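Local structure of EchA16_2 (3QYR) at residues 10-13 with 18-21; 13-18 with 185-190; 149-154 with 167-172. The protein probably catalyses the reversible addition of water to the double bond of 2-enoyl-CoA thioesters. One frame throughout, in Å; residues are numbered along the deposited sequence.

Contact 1: residues 10-13 with 18-21; sequences LLSN and VRTL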
loop_
_atom_site.group_PDB
_atom_site.type_symbol
_atom_site.label_atom_id
_atom_site.label_comp_id
_atom_site.label_asym_id
_atom_site.label_seq_id
_atom_site.Cartn_x
_atom_site.Cartn_y
_atom_site.Cartn_z
ATOM N N LEU A 10 3.082 36.783 -15.241
ATOM C CA LEU A 10 1.919 36.117 -14.695
ATOM C C LEU A 10 0.852 37.168 -14.352
ATOM O O LEU A 10 1.105 38.084 -13.597
ATOM C CB LEU A 10 2.304 35.357 -13.434
ATOM C CG LEU A 10 1.142 34.592 -12.814
ATOM C CD1 LEU A 10 0.966 33.296 -13.541
ATOM C CD2 LEU A 10 1.331 34.361 -11.317
ATOM N N LEU A 11 -0.350 37.014 -14.897
ATOM C CA LEU A 11 -1.464 37.854 -14.518
ATOM C C LEU A 11 -2.206 37.194 -13.380
ATOM O O LEU A 11 -2.326 35.972 -13.323
ATOM C CB LEU A 11 -2.409 38.075 -15.694
ATOM C CG LEU A 11 -1.803 38.822 -16.872
ATOM C CD1 LEU A 11 -2.857 39.085 -17.974
ATOM C CD2 LEU A 11 -1.112 40.142 -16.393
ATOM N N SER A 12 -2.691 38.021 -12.465
ATOM C CA SER A 12 -3.560 37.586 -11.379
ATOM C C SER A 12 -4.756 38.516 -11.315
ATOM O O SER A 12 -4.586 39.729 -11.288
ATOM C CB SER A 12 -2.807 37.628 -10.048
ATOM O OG SER A 12 -3.679 37.324 -8.954
ATOM N N ASN A 13 -5.962 37.957 -11.303
ATOM C CA ASN A 13 -7.168 38.755 -11.101
ATOM C C ASN A 13 -8.176 38.003 -10.258
ATOM O O ASN A 13 -8.282 36.783 -10.356
ATOM C CB ASN A 13 -7.802 39.137 -12.436
ATOM C CG ASN A 13 -8.959 40.153 -12.270
ATOM O OD1 ASN A 13 -8.732 41.294 -11.871
ATOM N ND2 ASN A 13 -10.197 39.718 -12.556
ATOM N N VAL A 18 -13.139 34.222 -6.700
ATOM C CA VAL A 18 -12.441 33.380 -7.681
ATOM C C VAL A 18 -11.225 34.140 -8.209
ATOM O O VAL A 18 -11.363 35.226 -8.783
ATOM C CB VAL A 18 -13.353 33.005 -8.891
ATOM C CG1 VAL A 18 -12.575 32.225 -9.961
ATOM C CG2 VAL A 18 -14.567 32.245 -8.418
ATOM N N ARG A 19 -10.037 33.582 -7.988
ATOM C CA ARG A 19 -8.782 34.169 -8.498
ATOM C C ARG A 19 -8.303 33.433 -9.728
ATOM O O ARG A 19 -8.132 32.217 -9.702
ATOM C CB ARG A 19 -7.693 34.126 -7.435
ATOM C CG ARG A 19 -6.307 34.495 -7.952
ATOM C CD ARG A 19 -5.343 34.817 -6.840
ATOM N NE ARG A 19 -5.873 35.925 -6.058
ATOM C CZ ARG A 19 -5.463 36.259 -4.841
ATOM N NH1 ARG A 19 -4.494 35.579 -4.263
ATOM N NH2 ARG A 19 -6.036 37.281 -4.197
ATOM N N THR A 20 -8.071 34.180 -10.803
ATOM C CA THR A 20 -7.624 33.584 -12.072
ATOM C C THR A 20 -6.174 33.924 -12.266
ATOM O O THR A 20 -5.823 35.094 -12.214
ATOM C CB THR A 20 -8.427 34.108 -13.308
ATOM O OG1 THR A 20 -9.834 33.864 -13.134
ATOM C CG2 THR A 20 -7.932 33.464 -14.577
ATOM N N LEU A 21 -5.353 32.903 -12.488
ATOM C CA LEU A 21 -3.919 33.052 -12.725
ATOM C C LEU A 21 -3.593 32.713 -14.196
ATOM O O LEU A 21 -3.700 31.568 -14.623
ATOM C CB LEU A 21 -3.106 32.141 -11.785
ATOM C CG LEU A 21 -3.231 32.283 -10.252
ATOM C CD1 LEU A 21 -2.486 31.129 -9.506
ATOM C CD2 LEU A 21 -2.760 33.654 -9.725
#
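Asn13 and Thr20 form a hydrogen-bonded pair in the N-terminal beta hairpin, in which strand 10-15 turns back along strand 18-23 at an angle of 168° between the two short segments. Thr20 N donates to Asn13 O at 2.6 Å with an N-H...O angle of 168°, and Asn13 N returns a bond to Thr20 O at 3.0 Å. Asn13 O also takes a CA-H...O contact from Arg19, so one carbonyl serves two neighbouring residues. Next along comes the non-hydrogen-bonded pair Ser12-Leu21, whose side chains share a face of the sheet. There CD2 of Leu21 reaches across to Ser12, 3.9 Å from OG, and meets Leu10 CD2 more loosely at 4.4 Å. The Ser12 hydroxyl, set anti to its own backbone N (chi1 175°), sits beside the aliphatic part of Arg19, its OG 3.7 Å from CD. The arginine chain bends about its CG-CD bond; NE then hydrogen-bonds to Thr14 OG1 and NH2 forms a salt bridge with Asp50. Leu10 and Leu21 pack against helix 34-49, on Ala43 among others, while strand 55-60 continues the sheet alongside 18-23.

Contact 2: residues 13-18 with 185-190; sequences NTEERV and AAQAVA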
loop_
_atom_site.group_PDB
_atom_site.type_symbol
_atom_site.label_atom_id
_atom_site.label_comp_id
_atom_site.label_asym_id
_atom_site.label_seq_id
_atom_site.Cartn_x
_atom_site.Cartn_y
_atom_site.Cartn_z
ATOM N N ASN A 13 -5.962 37.957 -11.303
ATOM C CA ASN A 13 -7.168 38.755 -11.101
ATOM C C ASN A 13 -8.176 38.003 -10.258
ATOM O O ASN A 13 -8.282 36.783 -10.356
ATOM C CB ASN A 13 -7.802 39.137 -12.436
ATOM C CG ASN A 13 -8.959 40.153 -12.270
ATOM O OD1 ASN A 13 -8.732 41.294 -11.871
ATOM N ND2 ASN A 13 -10.197 39.718 -12.556
ATOM N N THR A 14 -8.926 38.750 -9.455
ATOM C CA THR A 14 -9.762 38.198 -8.412
ATOM C C THR A 14 -11.140 38.841 -8.474
ATOM O O THR A 14 -11.286 40.017 -8.275
ATOM C CB THR A 14 -9.146 38.423 -7.010
ATOM O OG1 THR A 14 -7.765 38.018 -7.016
ATOM C CG2 THR A 14 -9.899 37.605 -5.980
ATOM N N GLU A 15 -12.147 38.023 -8.722
ATOM C CA GLU A 15 -13.505 38.459 -8.990
ATOM C C GLU A 15 -14.423 37.540 -8.172
ATOM O O GLU A 15 -14.526 36.343 -8.437
ATOM C CB GLU A 15 -13.750 38.282 -10.504
ATOM C CG GLU A 15 -14.789 39.157 -11.130
ATOM C CD GLU A 15 -15.074 38.827 -12.627
ATOM O OE1 GLU A 15 -14.309 38.083 -13.296
ATOM O OE2 GLU A 15 -16.091 39.330 -13.148
ATOM N N GLU A 16 -15.046 38.106 -7.141
ATOM C CA GLU A 16 -16.070 37.409 -6.340
ATOM C C GLU A 16 -15.578 36.061 -5.859
ATOM O O GLU A 16 -16.152 35.019 -6.167
ATOM C CB GLU A 16 -17.351 37.259 -7.145
ATOM C CG GLU A 16 -17.871 38.585 -7.735
ATOM C CD GLU A 16 -18.283 39.604 -6.675
ATOM O OE1 GLU A 16 -18.431 39.245 -5.498
ATOM O OE2 GLU A 16 -18.492 40.778 -7.022
ATOM N N ARG A 17 -14.461 36.097 -5.140
ATOM C CA ARG A 17 -13.892 34.914 -4.471
ATOM C C ARG A 17 -13.230 33.897 -5.415
ATOM O O ARG A 17 -12.780 32.851 -4.963
ATOM C CB ARG A 17 -14.948 34.246 -3.553
ATOM C CG ARG A 17 -15.738 35.287 -2.710
ATOM C CD ARG A 17 -16.365 34.728 -1.425
ATOM N NE ARG A 17 -15.425 33.925 -0.628
ATOM C CZ ARG A 17 -14.470 34.408 0.184
ATOM N NH1 ARG A 17 -14.282 35.720 0.353
ATOM N NH2 ARG A 17 -13.682 33.552 0.831
ATOM N N VAL A 18 -13.139 34.222 -6.700
ATOM C CA VAL A 18 -12.441 33.380 -7.681
ATOM C C VAL A 18 -11.225 34.140 -8.209
ATOM O O VAL A 18 -11.363 35.226 -8.783
ATOM C CB VAL A 18 -13.353 33.005 -8.891
ATOM C CG1 VAL A 18 -12.575 32.225 -9.961
ATOM C CG2 VAL A 18 -14.567 32.245 -8.418
ATOM N N ALA A 185 -16.885 28.819 -19.057
ATOM C CA ALA A 185 -17.220 27.489 -18.572
ATOM C C ALA A 185 -16.477 27.205 -17.241
ATOM O O ALA A 185 -17.043 26.587 -16.325
ATOM C CB ALA A 185 -16.952 26.447 -19.646
ATOM N N ALA A 186 -15.254 27.704 -17.119
ATOM C CA ALA A 186 -14.496 27.571 -15.887
ATOM C C ALA A 186 -15.106 28.392 -14.730
ATOM O O ALA A 186 -15.198 27.915 -13.597
ATOM C CB ALA A 186 -13.034 28.004 -16.130
ATOM N N GLN A 187 -15.510 29.631 -15.029
ATOM C CA GLN A 187 -16.189 30.494 -14.048
ATOM C C GLN A 187 -17.569 29.964 -13.614
ATOM O O GLN A 187 -18.035 30.263 -12.502
ATOM C CB GLN A 187 -16.311 31.914 -14.601
ATOM C CG GLN A 187 -14.917 32.621 -14.875
ATOM C CD GLN A 187 -15.009 33.967 -15.653
ATOM O OE1 GLN A 187 -16.086 34.431 -15.995
ATOM N NE2 GLN A 187 -13.874 34.580 -15.906
ATOM N N ALA A 188 -18.211 29.153 -14.459
ATOM C CA ALA A 188 -19.533 28.600 -14.119
ATOM C C ALA A 188 -19.393 27.481 -13.072
ATOM O O ALA A 188 -20.157 27.411 -12.099
ATOM C CB ALA A 188 -20.250 28.095 -15.363
ATOM N N VAL A 189 -18.419 26.606 -13.283
ATOM C CA VAL A 189 -18.030 25.637 -12.281
ATOM C C VAL A 189 -17.533 26.364 -10.998
ATOM O O VAL A 189 -17.891 25.977 -9.888
ATOM C CB VAL A 189 -16.956 24.713 -12.834
ATOM C CG1 VAL A 189 -16.365 23.857 -11.734
ATOM C CG2 VAL A 189 -17.544 23.875 -13.971
ATOM N N ALA A 190 -16.749 27.429 -11.164
ATOM C CA ALA A 190 -16.257 28.210 -10.029
ATOM C C ALA A 190 -17.438 28.732 -9.185
ATOM O O ALA A 190 -17.454 28.596 -7.951
ATOM C CB ALA A 190 -15.396 29.359 -10.512
#
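Val18 and Ala190 carry this contact, and the valine is the side chain to follow. Its CB points from the hairpin toward helix 182-195 and splits there into two methyls. CG2, beside the backbone N and anti to the carbonyl carbon, makes the closer approach, 3.7 Å from Ala190 CB. CG1 lies anti to the backbone N (chi1 175°) and comes within 4.1 Å of the same Ala190 CB, so the alanine methyl is met by both branches of the valine. Ala190 CB points back toward the hairpin, and with so short a side chain on the helix the two backbones come close: the CA atoms of Val18 and Ala190 are 6.8 Å apart.

Val18 is the last residue of the type I' turn that starts at Glu15, a tight two-residue hairpin turn in which Glu16 and Arg17 both take positive phi. Glu15 N to Val18 O and Val18 N to Glu15 O are both hydrogen bonds, and the two reciprocal bonds pair Glu15 with Val18 across the base of the turn. Arg17, within the turn, forms a salt bridge with Asp54 through NE.

The polar side of the contact is much looser. Glu15 extends its carboxylate toward the amide of Gln187, yet OE1 stays 4.4 Å from NE2, too far for a hydrogen bond. Ile57 of strand 55-60 touches Val18, Ala186 and Gln187, and Val55 packs on Ala190, so the central sheet borders this junction of hairpin and helix. Val189 of the same helix packs on Arg154 of the second subunit.

Contact 3: residues 149-154 with 167-172; sequences IGLARR and ALRAGL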
loop_
_atom_site.group_PDB
_atom_site.type_symbol
_atom_site.label_atom_id
_atom_site.label_comp_id
_atom_site.label_asym_id
_atom_site.label_seq_id
_atom_site.Cartn_x
_atom_site.Cartn_y
_atom_site.Cartn_z
ATOM N N ILE A 149 -3.512 3.684 -18.707
ATOM C CA ILE A 149 -2.110 3.226 -18.841
ATOM C C ILE A 149 -1.616 3.238 -20.296
ATOM O O ILE A 149 -0.564 3.783 -20.580
ATOM C CB ILE A 149 -1.840 1.797 -18.207
ATOM C CG1 ILE A 149 -1.974 1.821 -16.667
ATOM C CG2 ILE A 149 -0.443 1.354 -18.540
ATOM C CD1 ILE A 149 -2.336 0.458 -15.974
ATOM N N GLY A 150 -2.371 2.645 -21.205
ATOM C CA GLY A 150 -1.899 2.465 -22.581
ATOM C C GLY A 150 -1.749 3.779 -23.337
ATOM O O GLY A 150 -0.770 3.995 -24.058
ATOM N N LEU A 151 -2.719 4.666 -23.163
ATOM C CA LEU A 151 -2.641 5.989 -23.734
ATOM C C LEU A 151 -1.476 6.771 -23.147
ATOM O O LEU A 151 -0.799 7.476 -23.881
ATOM C CB LEU A 151 -3.946 6.730 -23.493
ATOM C CG LEU A 151 -4.332 7.898 -24.382
ATOM C CD1 LEU A 151 -3.873 7.700 -25.875
ATOM C CD2 LEU A 151 -5.872 8.088 -24.282
ATOM N N ALA A 152 -1.223 6.648 -21.846
ATOM C CA ALA A 152 -0.092 7.352 -21.220
ATOM C C ALA A 152 1.222 6.841 -21.805
ATOM O O ALA A 152 2.142 7.639 -22.122
ATOM C CB ALA A 152 -0.082 7.175 -19.690
ATOM N N ARG A 153 1.318 5.519 -21.952
ATOM C CA ARG A 153 2.541 4.950 -22.454
ATOM C C ARG A 153 2.745 5.344 -23.914
ATOM O O ARG A 153 3.877 5.620 -24.326
ATOM C CB ARG A 153 2.546 3.437 -22.272
ATOM C CG ARG A 153 2.587 3.065 -20.785
ATOM C CD ARG A 153 2.898 1.590 -20.469
ATOM N NE ARG A 153 2.861 1.461 -19.039
ATOM C CZ ARG A 153 2.922 0.324 -18.350
ATOM N NH1 ARG A 153 3.034 -0.859 -18.952
ATOM N NH2 ARG A 153 2.833 0.387 -17.029
ATOM N N ARG A 154 1.660 5.388 -24.687
ATOM C CA ARG A 154 1.780 5.760 -26.091
ATOM C C ARG A 154 2.120 7.234 -26.185
ATOM O O ARG A 154 2.898 7.656 -27.038
ATOM C CB ARG A 154 0.485 5.430 -26.872
ATOM C CG ARG A 154 0.388 6.066 -28.258
ATOM C CD ARG A 154 -0.711 5.438 -29.107
ATOM N NE ARG A 154 -0.795 6.042 -30.441
ATOM C CZ ARG A 154 -1.526 5.574 -31.457
ATOM N NH1 ARG A 154 -2.226 4.455 -31.317
ATOM N NH2 ARG A 154 -1.543 6.217 -32.624
ATOM N N ALA A 167 -8.962 13.592 -25.279
ATOM C CA ALA A 167 -8.780 13.780 -23.850
ATOM C C ALA A 167 -10.092 13.630 -23.123
ATOM O O ALA A 167 -10.141 13.044 -22.050
ATOM C CB ALA A 167 -8.178 15.140 -23.567
ATOM N N LEU A 168 -11.167 14.161 -23.701
ATOM C CA LEU A 168 -12.515 13.981 -23.141
ATOM C C LEU A 168 -12.903 12.503 -23.138
ATOM O O LEU A 168 -13.436 11.992 -22.164
ATOM C CB LEU A 168 -13.542 14.787 -23.934
ATOM C CG LEU A 168 -14.973 14.751 -23.389
ATOM C CD1 LEU A 168 -15.054 15.520 -22.012
ATOM C CD2 LEU A 168 -15.977 15.273 -24.461
ATOM N N ARG A 169 -12.623 11.808 -24.234
ATOM C CA ARG A 169 -12.971 10.404 -24.312
ATOM C C ARG A 169 -12.254 9.592 -23.218
ATOM O O ARG A 169 -12.863 8.760 -22.540
ATOM C CB ARG A 169 -12.643 9.874 -25.688
ATOM C CG ARG A 169 -13.187 8.483 -25.936
ATOM C CD ARG A 169 -12.515 7.820 -27.125
ATOM N NE ARG A 169 -11.071 7.695 -26.926
ATOM C CZ ARG A 169 -10.143 7.897 -27.868
ATOM N NH1 ARG A 169 -10.490 8.274 -29.110
ATOM N NH2 ARG A 169 -8.845 7.743 -27.554
ATOM N N ALA A 170 -10.975 9.895 -23.039
ATOM C CA ALA A 170 -10.108 9.294 -22.029
ATOM C C ALA A 170 -10.353 9.728 -20.568
ATOM O O ALA A 170 -9.863 9.086 -19.658
ATOM C CB ALA A 170 -8.638 9.597 -22.401
ATOM N N GLY A 171 -11.066 10.816 -20.319
ATOM C CA GLY A 171 -11.279 11.257 -18.933
ATOM C C GLY A 171 -10.248 12.228 -18.386
ATOM O O GLY A 171 -10.311 12.600 -17.225
ATOM N N LEU A 172 -9.306 12.664 -19.219
ATOM C CA LEU A 172 -8.336 13.692 -18.814
ATOM C C LEU A 172 -8.948 15.076 -18.554
ATOM O O LEU A 172 -8.423 15.823 -17.739
ATOM C CB LEU A 172 -7.274 13.860 -19.885
ATOM C CG LEU A 172 -6.162 14.835 -19.559
ATOM C CD1 LEU A 172 -5.586 14.503 -18.196
ATOM C CD2 LEU A 172 -5.118 14.718 -20.640
#
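Leu151 meets Ala170 through a single methyl, and this is the tight part of the contact between helix 149-158 and the end of helix 164-170. Leu151 CD2 lies 3.7 Å from Ala170 CB, each side chain leaving its backbone in the direction of the other segment. The leucine covers a little under half of the distance: its CG is anti to the backbone N (chi1 -158°), which carries the branch toward helix 164-170, while the CA atoms of Leu151 and Ala170 remain 8.3 Å apart. Beyond this apolar touch the contact is slack. Arg169 brings the edge of its guanidinium near the same leucine methyl, with NH2 4.4 Å from Leu151 CD2 and the methyl close to the guanidinium plane. The polar end of that arginine is held by Asp166, which forms a salt bridge with NH1, so the leucine borders a group already fixed by another partner. All three touching residues keep some exposure, in keeping with a small surface contact.

Helix 149-158 also binds a neighbouring subunit: Arg153 NH1 forms a salt bridge with Asp114 of the third subunit, and Arg154 NH1 forms one with Glu175 of that same subunit. Across the contact, helix 164-170 closes at Gly171, which has a positive phi of 91°; Gly171 N bonds back to Leu168 O, and Leu172 N makes a weak bond to Ala167 O. Ala170 thus presents its methyl to Leu151 just before a glycine-terminated helix end, a Schellman motif.

Overall arrangement
Contacts 1 and 2 both use strand 10-15, share Asn13 and Val18, and touch through Arg19 and Thr14; their centres are 10 Å apart. Contact 1 joins neighbouring strands by backbone hydrogen bonds, whereas contact 2 sets the turn end of that hairpin against helix 182-195 by methyl packing. Both are partly buried. Contact 3 is a surface contact on the opposite side of the chain's centre from contact 1, about 17 Å away between nearest atoms; it lies inside the chain loop that contact 2 closes. Like contact 2 it relies on an alanine methyl, but its helix 149-158 also makes two salt bridges to another subunit.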